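Local coordinates for BH2163 protein (Bacillus halodurans, PDB 5C6O) that probably exports drugs and other xenobiotics across the cell membrane by antiport, as a member of the MATE multidrug efflux family, at residues Thr41-Tyr46 with Phe187-Asn192; Ser79-Arg84 with Glu91-Val96; Ile110-Ala115 with Ile143-Ile148. All blocks are in the same frame, centred on the assembly; numbering follows the deposited sequence.

Interaction 1: residues Thr41-Tyr46 with Phe187-Asn192; sequences TIFISY and FIFGLN
F43 and F189 carry this contact as an offset edge-to-face pair, the edge of the F189 ring directed at the face of F43. The ring planes stand at 81° and the centroids are 5.5 Å apart; the nearest ring carbons are F43 CD2 and F189 CE1, at 3.7 Å. F43 has CG beside its backbone N and anti to the carbonyl carbon (chi1 -64°), which turns the ring out from helix 25-44 to meet F189. I188 fills in beside the phenyl group: its CG2 is lodged between the backbone N and the carbonyl carbon, while CD1 lies 3.8 Å from F43 CB and also approaches F43 O. A branched aliphatic chain suits this mostly buried place, where it also touches A47. Y46, beyond the helix end, adds a third ring at 46° to that of F189; the model crowds the atoms here, so their fit is doubtful. I44 turns the other way, onto V195 and to within about 7 Å of the bound ligand 4YH. Together F43, Y46 and F189 form an aromatic cluster where helices 25-44 and 166-190 end side by side in the transmembrane bundle of a MATE transporter.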
ATOM      1  N   THR A  41       8.698 -12.242  10.649  1.00157.55           N
ATOM      2  CA  THR A  41      10.060 -12.158  10.164  1.00166.08           C
ATOM      3  C   THR A  41      11.077 -12.484  11.285  1.00177.48           C
ATOM      4  O   THR A  41      12.011 -13.286  11.099  1.00183.44           O
ATOM      5  CB  THR A  41      10.349 -10.789   9.561  1.00152.42           C
ATOM      6  OG1 THR A  41      10.006  -9.794  10.536  1.00144.25           O
ATOM      7  CG2 THR A  41       9.595 -10.601   8.192  1.00128.94           C
ATOM      8  N   ILE A  42      10.879 -11.895  12.458  1.00166.97           N
ATOM      9  CA  ILE A  42      11.673 -12.308  13.608  1.00170.97           C
ATOM     10  C   ILE A  42      11.752 -13.845  13.722  1.00165.86           C
ATOM     11  O   ILE A  42      12.705 -14.382  14.279  1.00178.50           O
ATOM     12  CB  ILE A  42      11.239 -11.602  14.926  1.00176.45           C
ATOM     13  CG1 ILE A  42       9.939 -12.172  15.480  1.00186.68           C
ATOM     14  CG2 ILE A  42      11.143 -10.090  14.740  1.00170.89           C
ATOM     15  CD1 ILE A  42      10.147 -13.141  16.617  1.00192.35           C
ATOM     16  N   PHE A  43      10.772 -14.538  13.155  1.00165.58           N
ATOM     17  CA  PHE A  43      10.829 -15.986  13.023  1.00189.33           C
ATOM     18  C   PHE A  43      11.796 -16.450  11.937  1.00208.67           C
ATOM     19  O   PHE A  43      12.702 -17.252  12.194  1.00230.62           O
ATOM     20  CB  PHE A  43       9.448 -16.555  12.756  1.00190.14           C
ATOM     21  CG  PHE A  43       8.486 -16.338  13.880  1.00221.56           C
ATOM     22  CD1 PHE A  43       7.113 -16.411  13.657  1.00246.79           C
ATOM     23  CD2 PHE A  43       8.946 -16.061  15.170  1.00223.05           C
ATOM     24  CE1 PHE A  43       6.216 -16.219  14.704  1.00262.50           C
ATOM     25  CE2 PHE A  43       8.056 -15.863  16.216  1.00241.21           C
ATOM     26  CZ  PHE A  43       6.689 -15.941  15.985  1.00253.61           C
ATOM     27  N   ILE A  44      11.604 -15.954  10.723  1.00206.22           N
ATOM     28  CA  ILE A  44      12.510 -16.277   9.627  1.00227.96           C
ATOM     29  C   ILE A  44      13.971 -15.983  10.008  1.00238.21           C
ATOM     30  O   ILE A  44      14.887 -16.595   9.463  1.00265.66           O
ATOM     31  CB  ILE A  44      12.126 -15.533   8.330  1.00238.98           C
ATOM     32  CG1 ILE A  44      10.597 -15.492   8.164  1.00238.97           C
ATOM     33  CG2 ILE A  44      12.800 -16.173   7.116  1.00252.28           C
ATOM     34  CD1 ILE A  44      10.086 -14.326   7.336  1.00234.34           C
ATOM     35  N   SER A  45      14.184 -15.060  10.951  1.00227.21           N
ATOM     36  CA  SER A  45      15.522 -14.811  11.496  1.00214.98           C
ATOM     37  C   SER A  45      15.816 -15.788  12.594  1.00204.39           C
ATOM     38  O   SER A  45      16.499 -15.444  13.554  1.00217.96           O
ATOM     39  CB  SER A  45      15.649 -13.413  12.086  1.00218.34           C
ATOM     40  OG  SER A  45      15.323 -12.429  11.127  1.00245.64           O
ATOM     41  N   TYR A  46      15.285 -16.997  12.473  1.00190.97           N
ATOM     42  CA  TYR A  46      15.541 -17.995  13.473  1.00200.19           C
ATOM     43  C   TYR A  46      15.708 -19.364  12.926  1.00206.52           C
ATOM     44  O   TYR A  46      16.815 -19.887  12.933  1.00240.38           O
ATOM     45  CB  TYR A  46      14.480 -17.983  14.541  1.00192.88           C
ATOM     46  CG  TYR A  46      14.975 -17.291  15.746  1.00213.06           C
ATOM     47  CD1 TYR A  46      15.088 -15.896  15.764  1.00222.58           C
ATOM     48  CD2 TYR A  46      15.377 -18.016  16.861  1.00228.47           C
ATOM     49  CE1 TYR A  46      15.573 -15.231  16.867  1.00255.39           C
ATOM     50  CE2 TYR A  46      15.858 -17.363  17.981  1.00275.81           C
ATOM     51  CZ  TYR A  46      15.955 -15.970  17.975  1.00290.25           C
ATOM     52  OH  TYR A  46      16.435 -15.295  19.073  1.00333.97           O
ATOM     53  N   PHE A 187       3.733 -23.926  11.107  1.00193.67           N
ATOM     54  CA  PHE A 187       4.798 -24.426  10.238  1.00207.69           C
ATOM     55  C   PHE A 187       6.176 -24.002  10.732  1.00221.09           C
ATOM     56  O   PHE A 187       6.755 -24.670  11.588  1.00226.94           O
ATOM     57  CB  PHE A 187       4.589 -23.975   8.810  1.00206.21           C
ATOM     58  CG  PHE A 187       3.227 -24.240   8.318  1.00209.20           C
ATOM     59  CD1 PHE A 187       2.376 -23.196   8.019  1.00208.64           C
ATOM     60  CD2 PHE A 187       2.783 -25.542   8.186  1.00216.67           C
ATOM     61  CE1 PHE A 187       1.094 -23.445   7.567  1.00225.05           C
ATOM     62  CE2 PHE A 187       1.503 -25.807   7.740  1.00225.33           C
ATOM     63  CZ  PHE A 187       0.655 -24.757   7.427  1.00227.54           C
ATOM     64  N   ILE A 188       6.675 -22.889  10.192  1.00223.13           N
ATOM     65  CA  ILE A 188       7.996 -22.334  10.504  1.00233.64           C
ATOM     66  C   ILE A 188       8.708 -23.037  11.698  1.00239.18           C
ATOM     67  O   ILE A 188       9.440 -24.011  11.470  1.00236.80           O
ATOM     68  CB  ILE A 188       7.939 -20.774  10.557  1.00246.81           C
ATOM     69  CG1 ILE A 188       9.240 -20.132  10.036  1.00277.31           C
ATOM     70  CG2 ILE A 188       7.467 -20.255  11.914  1.00247.76           C
ATOM     71  CD1 ILE A 188      10.292 -19.818  11.085  1.00312.19           C
ATOM     72  N   PHE A 189       8.476 -22.576  12.937  1.00230.19           N
ATOM     73  CA  PHE A 189       9.089 -23.157  14.153  1.00231.68           C
ATOM     74  C   PHE A 189       8.455 -24.467  14.613  1.00248.44           C
ATOM     75  O   PHE A 189       9.152 -25.357  15.101  1.00274.29           O
ATOM     76  CB  PHE A 189       8.989 -22.200  15.337  1.00224.77           C
ATOM     77  CG  PHE A 189      10.116 -21.239  15.444  1.00254.58           C
ATOM     78  CD1 PHE A 189      10.001 -19.964  14.910  1.00276.25           C
ATOM     79  CD2 PHE A 189      11.283 -21.589  16.114  1.00317.01           C
ATOM     80  CE1 PHE A 189      11.038 -19.054  15.021  1.00328.71           C
ATOM     81  CE2 PHE A 189      12.331 -20.685  16.227  1.00373.68           C
ATOM     82  CZ  PHE A 189      12.203 -19.414  15.681  1.00366.73           C
ATOM     83  N   GLY A 190       7.128 -24.556  14.512  1.00247.51           N
ATOM     84  CA  GLY A 190       6.380 -25.714  15.003  1.00238.91           C
ATOM     85  C   GLY A 190       6.759 -26.987  14.272  1.00238.10           C
ATOM     86  O   GLY A 190       7.105 -27.991  14.896  1.00261.64           O
ATOM     87  N   LEU A 191       6.677 -26.946  12.947  1.00213.34           N
ATOM     88  CA  LEU A 191       7.260 -27.979  12.103  1.00210.52           C
ATOM     89  C   LEU A 191       8.683 -27.547  11.776  1.00222.26           C
ATOM     90  O   LEU A 191       9.388 -27.013  12.630  1.00235.47           O
ATOM     91  CB  LEU A 191       6.487 -28.077  10.807  1.00204.04           C
ATOM     92  CG  LEU A 191       5.102 -28.676  10.811  1.00194.80           C
ATOM     93  CD1 LEU A 191       4.271 -28.003   9.731  1.00182.26           C
ATOM     94  CD2 LEU A 191       5.232 -30.174  10.595  1.00190.87           C
ATOM     95  N   ASN A 192       9.108 -27.770  10.537  1.00225.07           N
ATOM     96  CA  ASN A 192      10.345 -27.172  10.064  1.00248.00           C
ATOM     97  C   ASN A 192      10.191 -26.521   8.695  1.00232.70           C
ATOM     98  O   ASN A 192      11.116 -25.886   8.194  1.00252.12           O
ATOM     99  CB  ASN A 192      11.519 -28.173  10.091  1.00288.87           C
ATOM    100  CG  ASN A 192      12.887 -27.484  10.157  1.00309.95           C
ATOM    101  OD1 ASN A 192      12.997 -26.326  10.572  1.00316.11           O
ATOM    102  ND2 ASN A 192      13.933 -28.198   9.744  1.00306.37           N
TER

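Interaction 2: residues Ser79-Arg84 with Glu91-Val96; sequences SVISRR and EEANQV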
ATOM      1  N   SER A  79     -13.112   4.326  -6.269  1.00182.73           N
ATOM      2  CA  SER A  79     -13.283   5.740  -6.642  1.00198.32           C
ATOM      3  C   SER A  79     -14.234   5.918  -7.819  1.00215.30           C
ATOM      4  O   SER A  79     -14.638   7.041  -8.188  1.00227.48           O
ATOM      5  CB  SER A  79     -11.936   6.274  -7.049  1.00197.59           C
ATOM      6  OG  SER A  79     -11.296   5.301  -7.856  1.00203.38           O
ATOM      7  N   VAL A  80     -14.525   4.790  -8.446  1.00206.89           N
ATOM      8  CA  VAL A  80     -15.693   4.649  -9.246  1.00190.57           C
ATOM      9  C   VAL A  80     -16.805   4.550  -8.206  1.00183.49           C
ATOM     10  O   VAL A  80     -17.447   5.550  -7.895  1.00172.62           O
ATOM     11  CB  VAL A  80     -15.565   3.405 -10.133  1.00197.63           C
ATOM     12  CG1 VAL A  80     -16.914   2.744 -10.386  1.00213.27           C
ATOM     13  CG2 VAL A  80     -14.866   3.795 -11.429  1.00207.15           C
ATOM     14  N   ILE A  81     -16.965   3.374  -7.613  1.00177.85           N
ATOM     15  CA  ILE A  81     -18.046   3.077  -6.661  1.00194.78           C
ATOM     16  C   ILE A  81     -18.422   4.171  -5.625  1.00192.29           C
ATOM     17  O   ILE A  81     -19.538   4.162  -5.050  1.00198.13           O
ATOM     18  CB  ILE A  81     -17.807   1.664  -6.052  1.00215.41           C
ATOM     19  CG1 ILE A  81     -18.437   0.596  -6.977  1.00230.33           C
ATOM     20  CG2 ILE A  81     -18.312   1.551  -4.615  1.00214.92           C
ATOM     21  CD1 ILE A  81     -17.719  -0.743  -7.024  1.00232.95           C
ATOM     22  N   SER A  82     -17.528   5.142  -5.432  1.00199.44           N
ATOM     23  CA  SER A  82     -17.857   6.286  -4.569  1.00218.73           C
ATOM     24  C   SER A  82     -18.552   7.436  -5.328  1.00203.84           C
ATOM     25  O   SER A  82     -19.627   7.895  -4.923  1.00172.24           O
ATOM     26  CB  SER A  82     -16.622   6.738  -3.766  1.00227.07           C
ATOM     27  OG  SER A  82     -15.406   6.536  -4.473  1.00231.36           O
ATOM     28  N   ARG A  83     -17.901   7.868  -6.413  1.00217.71           N
ATOM     29  CA  ARG A  83     -18.459   8.702  -7.483  1.00247.53           C
ATOM     30  C   ARG A  83     -19.741   8.051  -8.110  1.00236.11           C
ATOM     31  O   ARG A  83     -20.398   8.624  -9.001  1.00238.28           O
ATOM     32  CB  ARG A  83     -17.351   8.936  -8.548  1.00279.38           C
ATOM     33  CG  ARG A  83     -17.537  10.115  -9.513  1.00336.93           C
ATOM     34  CD  ARG A  83     -17.062   9.800 -10.943  1.00366.92           C
ATOM     35  NE  ARG A  83     -17.310  10.896 -11.901  1.00380.01           N
ATOM     36  CZ  ARG A  83     -17.562  10.741 -13.208  1.00375.82           C
ATOM     37  NH1 ARG A  83     -17.631   9.527 -13.759  1.00358.11           N
ATOM     38  NH2 ARG A  83     -17.770  11.812 -13.968  1.00377.92           N
ATOM     39  N   ARG A  84     -20.095   6.853  -7.656  1.00202.94           N
ATOM     40  CA  ARG A  84     -21.340   6.249  -8.083  1.00192.66           C
ATOM     41  C   ARG A  84     -22.033   5.620  -6.884  1.00205.60           C
ATOM     42  O   ARG A  84     -22.285   4.410  -6.819  1.00203.61           O
ATOM     43  CB  ARG A  84     -21.151   5.307  -9.267  1.00183.17           C
ATOM     44  CG  ARG A  84     -20.824   6.045 -10.555  1.00188.44           C
ATOM     45  CD  ARG A  84     -20.056   5.125 -11.494  1.00209.89           C
ATOM     46  NE  ARG A  84     -19.382   5.851 -12.579  1.00228.77           N
ATOM     47  CZ  ARG A  84     -18.668   5.282 -13.555  1.00230.22           C
ATOM     48  NH1 ARG A  84     -18.514   3.960 -13.611  1.00228.39           N
ATOM     49  NH2 ARG A  84     -18.103   6.049 -14.482  1.00224.87           N
ATOM     50  N   GLU A  91     -26.546   1.012  -8.950  1.00277.68           N
ATOM     51  CA  GLU A  91     -26.491  -0.222  -9.727  1.00279.33           C
ATOM     52  C   GLU A  91     -25.225  -0.277 -10.597  1.00261.98           C
ATOM     53  O   GLU A  91     -24.613  -1.333 -10.748  1.00258.84           O
ATOM     54  CB  GLU A  91     -27.764  -0.371 -10.576  1.00303.44           C
ATOM     55  CG  GLU A  91     -28.206  -1.812 -10.829  1.00318.58           C
ATOM     56  CD  GLU A  91     -28.972  -2.433  -9.665  1.00326.66           C
ATOM     57  OE1 GLU A  91     -28.643  -2.146  -8.493  1.00309.84           O
ATOM     58  OE2 GLU A  91     -29.905  -3.225  -9.926  1.00353.76           O
ATOM     59  N   GLU A  92     -24.823   0.858 -11.161  1.00259.14           N
ATOM     60  CA  GLU A  92     -23.571   0.915 -11.901  1.00264.36           C
ATOM     61  C   GLU A  92     -22.519   0.293 -11.019  1.00251.03           C
ATOM     62  O   GLU A  92     -21.696  -0.496 -11.480  1.00253.93           O
ATOM     63  CB  GLU A  92     -23.191   2.356 -12.242  1.00286.25           C
ATOM     64  CG  GLU A  92     -21.837   2.498 -12.918  1.00308.40           C
ATOM     65  CD  GLU A  92     -21.739   1.697 -14.200  1.00333.64           C
ATOM     66  OE1 GLU A  92     -22.374   2.098 -15.198  1.00355.93           O
ATOM     67  OE2 GLU A  92     -21.023   0.671 -14.206  1.00342.47           O
ATOM     68  N   ALA A  93     -22.582   0.655  -9.742  1.00242.73           N
ATOM     69  CA  ALA A  93     -21.797   0.031  -8.692  1.00240.57           C
ATOM     70  C   ALA A  93     -21.800  -1.502  -8.817  1.00232.39           C
ATOM     71  O   ALA A  93     -20.884  -2.083  -9.415  1.00208.89           O
ATOM     72  CB  ALA A  93     -22.331   0.474  -7.339  1.00249.49           C
ATOM     73  N   ASN A  94     -22.821  -2.146  -8.256  1.00236.22           N
ATOM     74  CA  ASN A  94     -23.047  -3.563  -8.476  1.00255.77           C
ATOM     75  C   ASN A  94     -22.223  -4.011  -9.683  1.00250.27           C
ATOM     76  O   ASN A  94     -21.234  -4.735  -9.541  1.00243.05           O
ATOM     77  CB  ASN A  94     -24.541  -3.792  -8.727  1.00293.11           C
ATOM     78  CG  ASN A  94     -25.022  -5.150  -8.261  1.00309.26           C
ATOM     79  OD1 ASN A  94     -24.364  -5.817  -7.462  1.00309.33           O
ATOM     80  ND2 ASN A  94     -26.187  -5.562  -8.751  1.00326.69           N
ATOM     81  N   GLN A  95     -22.612  -3.516 -10.858  1.00250.48           N
ATOM     82  CA  GLN A  95     -21.940  -3.820 -12.109  1.00250.41           C
ATOM     83  C   GLN A  95     -20.433  -3.883 -11.915  1.00232.43           C
ATOM     84  O   GLN A  95     -19.823  -4.947 -12.038  1.00243.16           O
ATOM     85  CB  GLN A  95     -22.312  -2.772 -13.168  1.00263.42           C
ATOM     86  CG  GLN A  95     -21.511  -2.843 -14.460  1.00295.28           C
ATOM     87  CD  GLN A  95     -21.844  -4.060 -15.307  1.00322.64           C
ATOM     88  OE1 GLN A  95     -22.497  -3.941 -16.346  1.00335.18           O
ATOM     89  NE2 GLN A  95     -21.398  -5.240 -14.870  1.00342.52           N
ATOM     90  N   VAL A  96     -19.857  -2.740 -11.576  1.00214.13           N
ATOM     91  CA  VAL A  96     -18.416  -2.566 -11.505  1.00208.34           C
ATOM     92  C   VAL A  96     -17.697  -3.631 -10.659  1.00204.68           C
ATOM     93  O   VAL A  96     -16.922  -4.427 -11.202  1.00189.85           O
ATOM     94  CB  VAL A  96     -18.087  -1.130 -11.071  1.00213.77           C
ATOM     95  CG1 VAL A  96     -16.639  -0.995 -10.636  1.00228.47           C
ATOM     96  CG2 VAL A  96     -18.388  -0.180 -12.214  1.00218.13           C
TER
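With CG beside the backbone N and anti to the carbonyl carbon (chi1 -71°), R84 runs extended from CG to NE, while E92 starts with CG anti to its own N (chi1 175°) and then bends at chi2. The two chains run alongside each other with their ends in the same direction, and their methylenes touch: R84 CD lies 3.5 Å from E92 CG. The charges are near each other without forming a salt bridge, R84 NH1 and E92 OE2 being 4.2 Å apart, and the carboxylate oxygen sits well out of the guanidinium plane. Any attraction is therefore probably general rather than directional. The strongest polar partner of R84 is E240 of helix 238-259, which forms a salt bridge to NH2. The framework is an antiparallel helical hairpin: helices 51-83 and 90-116 are joined by a short loop, and the axes of 79-83 and 91-96, at 165°, approach to 9.0 Å. V80, I81, A93 and V96 make the apolar part of the contact, the branched chains filling the space between the helices. V80 and V96 meet tip to tip, V80 CG1 lying 3.8 Å from V96 CG2, and V80 also touches V241. I81 and V96 pass each other, headed opposite ways, with I81 CD1 3.8 Å from V96 CG1. A93 adds a single methyl, its CB 3.9 Å from I81 CG1; that methyl also lies near R84 O.

Interaction 3: residues Ile110-Ala115 with Ile143-Ile148; sequences IGFISA and ILLGSI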
ATOM      1  N   ILE A 110      -2.860 -15.487 -14.492  1.00196.32           N
ATOM      2  CA  ILE A 110      -1.581 -15.008 -15.016  1.00216.24           C
ATOM      3  C   ILE A 110      -0.437 -15.295 -14.027  1.00217.41           C
ATOM      4  O   ILE A 110       0.636 -15.757 -14.426  1.00233.35           O
ATOM      5  CB  ILE A 110      -1.652 -13.503 -15.391  1.00228.63           C
ATOM      6  CG1 ILE A 110      -2.287 -13.311 -16.773  1.00236.56           C
ATOM      7  CG2 ILE A 110      -0.267 -12.869 -15.415  1.00233.33           C
ATOM      8  CD1 ILE A 110      -3.780 -13.540 -16.850  1.00229.66           C
ATOM      9  N   GLY A 111      -0.690 -15.039 -12.744  1.00205.61           N
ATOM     10  CA  GLY A 111       0.264 -15.328 -11.671  1.00192.82           C
ATOM     11  C   GLY A 111       0.480 -16.811 -11.442  1.00191.41           C
ATOM     12  O   GLY A 111       1.616 -17.278 -11.402  1.00190.98           O
ATOM     13  N   PHE A 112      -0.611 -17.552 -11.290  1.00189.00           N
ATOM     14  CA  PHE A 112      -0.550 -19.005 -11.253  1.00200.92           C
ATOM     15  C   PHE A 112       0.257 -19.585 -12.433  1.00212.00           C
ATOM     16  O   PHE A 112       1.078 -20.491 -12.251  1.00211.81           O
ATOM     17  CB  PHE A 112      -1.958 -19.577 -11.230  1.00203.19           C
ATOM     18  CG  PHE A 112      -2.001 -21.056 -11.007  1.00218.48           C
ATOM     19  CD1 PHE A 112      -1.943 -21.570  -9.718  1.00226.55           C
ATOM     20  CD2 PHE A 112      -2.095 -21.944 -12.080  1.00218.91           C
ATOM     21  CE1 PHE A 112      -1.984 -22.943  -9.494  1.00231.63           C
ATOM     22  CE2 PHE A 112      -2.135 -23.319 -11.863  1.00212.13           C
ATOM     23  CZ  PHE A 112      -2.081 -23.821 -10.568  1.00215.76           C
ATOM     24  N   ILE A 113       0.014 -19.060 -13.632  1.00212.79           N
ATOM     25  CA  ILE A 113       0.855 -19.353 -14.782  1.00220.97           C
ATOM     26  C   ILE A 113       2.299 -18.945 -14.499  1.00225.14           C
ATOM     27  O   ILE A 113       3.143 -19.812 -14.306  1.00243.40           O
ATOM     28  CB  ILE A 113       0.318 -18.696 -16.069  1.00231.01           C
ATOM     29  CG1 ILE A 113      -0.755 -19.610 -16.682  1.00222.99           C
ATOM     30  CG2 ILE A 113       1.459 -18.391 -17.049  1.00236.77           C
ATOM     31  CD1 ILE A 113      -1.719 -18.912 -17.617  1.00237.95           C
ATOM     32  N   SER A 114       2.573 -17.642 -14.437  1.00219.63           N
ATOM     33  CA  SER A 114       3.935 -17.145 -14.229  1.00222.81           C
ATOM     34  C   SER A 114       4.684 -17.871 -13.119  1.00222.49           C
ATOM     35  O   SER A 114       5.917 -17.850 -13.090  1.00218.74           O
ATOM     36  CB  SER A 114       3.930 -15.650 -13.943  1.00225.27           C
ATOM     37  OG  SER A 114       3.127 -15.365 -12.821  1.00234.21           O
ATOM     38  N   ALA A 115       3.933 -18.501 -12.213  1.00229.09           N
ATOM     39  CA  ALA A 115       4.493 -19.364 -11.169  1.00249.26           C
ATOM     40  C   ALA A 115       5.269 -20.479 -11.832  1.00260.75           C
ATOM     41  O   ALA A 115       6.500 -20.542 -11.765  1.00260.50           O
ATOM     42  CB  ALA A 115       3.382 -19.948 -10.308  1.00254.15           C
ATOM     43  N   ILE A 143       3.031 -18.410  -2.929  1.00227.98           N
ATOM     44  CA  ILE A 143       2.251 -17.177  -3.058  1.00222.88           C
ATOM     45  C   ILE A 143       1.515 -17.085  -4.394  1.00205.77           C
ATOM     46  O   ILE A 143       0.444 -16.486  -4.479  1.00209.22           O
ATOM     47  CB  ILE A 143       3.159 -15.934  -2.900  1.00244.77           C
ATOM     48  CG1 ILE A 143       3.933 -15.993  -1.570  1.00250.08           C
ATOM     49  CG2 ILE A 143       2.347 -14.644  -3.043  1.00260.14           C
ATOM     50  CD1 ILE A 143       5.232 -15.200  -1.555  1.00230.70           C
ATOM     51  N   LEU A 144       2.103 -17.690  -5.423  1.00204.12           N
ATOM     52  CA  LEU A 144       1.616 -17.601  -6.806  1.00214.87           C
ATOM     53  C   LEU A 144       0.606 -18.689  -7.171  1.00208.45           C
ATOM     54  O   LEU A 144       0.013 -18.687  -8.260  1.00191.84           O
ATOM     55  CB  LEU A 144       2.806 -17.644  -7.778  1.00209.61           C
ATOM     56  CG  LEU A 144       3.490 -16.317  -8.154  1.00204.17           C
ATOM     57  CD1 LEU A 144       4.535 -15.865  -7.146  1.00195.07           C
ATOM     58  CD2 LEU A 144       4.134 -16.396  -9.524  1.00204.75           C
ATOM     59  N   LEU A 145       0.405 -19.609  -6.239  1.00213.28           N
ATOM     60  CA  LEU A 145      -0.377 -20.796  -6.503  1.00227.45           C
ATOM     61  C   LEU A 145      -1.875 -20.680  -6.247  1.00232.56           C
ATOM     62  O   LEU A 145      -2.627 -21.382  -6.901  1.00261.27           O
ATOM     63  CB  LEU A 145       0.176 -22.012  -5.747  1.00256.39           C
ATOM     64  CG  LEU A 145       1.646 -22.412  -5.941  1.00284.97           C
ATOM     65  CD1 LEU A 145       2.003 -23.622  -5.081  1.00290.86           C
ATOM     66  CD2 LEU A 145       1.990 -22.650  -7.410  1.00287.66           C
ATOM     67  N   GLY A 146      -2.348 -19.845  -5.320  1.00222.55           N
ATOM     68  CA  GLY A 146      -1.581 -18.921  -4.509  1.00200.97           C
ATOM     69  C   GLY A 146      -2.151 -17.554  -4.805  1.00204.27           C
ATOM     70  O   GLY A 146      -2.999 -17.036  -4.069  1.00219.58           O
ATOM     71  N   SER A 147      -1.701 -17.001  -5.926  1.00196.75           N
ATOM     72  CA  SER A 147      -2.056 -15.659  -6.375  1.00198.22           C
ATOM     73  C   SER A 147      -3.458 -15.267  -5.940  1.00192.33           C
ATOM     74  O   SER A 147      -3.679 -14.236  -5.300  1.00181.93           O
ATOM     75  CB  SER A 147      -1.986 -15.595  -7.906  1.00200.57           C
ATOM     76  OG  SER A 147      -1.226 -16.658  -8.464  1.00190.90           O
ATOM     77  N   ILE A 148      -4.393 -16.134  -6.281  1.00185.08           N
ATOM     78  CA  ILE A 148      -5.777 -15.785  -6.272  1.00189.61           C
ATOM     79  C   ILE A 148      -6.190 -15.135  -4.964  1.00192.62           C
ATOM     80  O   ILE A 148      -6.392 -13.917  -4.926  1.00191.38           O
ATOM     81  CB  ILE A 148      -6.626 -17.005  -6.628  1.00195.92           C
ATOM     82  CG1 ILE A 148      -7.030 -17.777  -5.371  1.00182.24           C
ATOM     83  CG2 ILE A 148      -5.838 -17.881  -7.602  1.00196.69           C
ATOM     84  CD1 ILE A 148      -8.531 -17.894  -5.172  1.00173.36           C
TER
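The F112 ring presents an edge to the backbone of L145: the carbonyl carbon and oxygen lie near the ring plane, L145 O facing the CD1-CE1 side at a modelled distance too short to rely on. The carbonyl of L144 approaches the same ring obliquely. This is packing within a MATE transmembrane bundle, joining helix 90-116 to the break between helices 130-143 and 147-163. In that break G146 has a positive phi (122°) and is modelled after a cis peptide bond; phi of this sign is easily adopted by a residue without a side chain. F112 sets its CG anti to the backbone N (chi1 -172°), so the ring extends alongside L145 while the backbone of F112 stays close to L144. There the geometry suggests a CH...O contact from F112 CA to L144 O, but the crowded oxygen makes it doubtful. G111 has no side chain where S147 comes toward the helix, although the placing of S147 OG is doubtful too. On the next turn A115 offers only a methyl, so L144 can pack against the helix through CB and CD2. A115 CB sits 3.5 Å from L144 CB, and L144 CD2 comes to rest near three atoms of the helix: S114 OG, A115 CA and G111 O.

In the fold
From the N terminus, helix 25-44 supplies the first half of interaction 1, whose partner comes only after another 140 residues, most of them helical. Both other contacts are nested in that long loop. Interaction 2 closes first, across a six-residue gap, and turns helix 51-83 back into helix 90-116. Interaction 3 follows in series: the same helix 90-116, near its far end, meets the break that leads into helix 147-163 after 27 intervening residues. Helix 166-190 then returns to helix 25-44 at interaction 1. Interactions 1 and 2 lie on opposite sides of the chain's centre, their own centres about 43 Å apart. Interaction 3 is nearer to interaction 1, about 24 Å between centres.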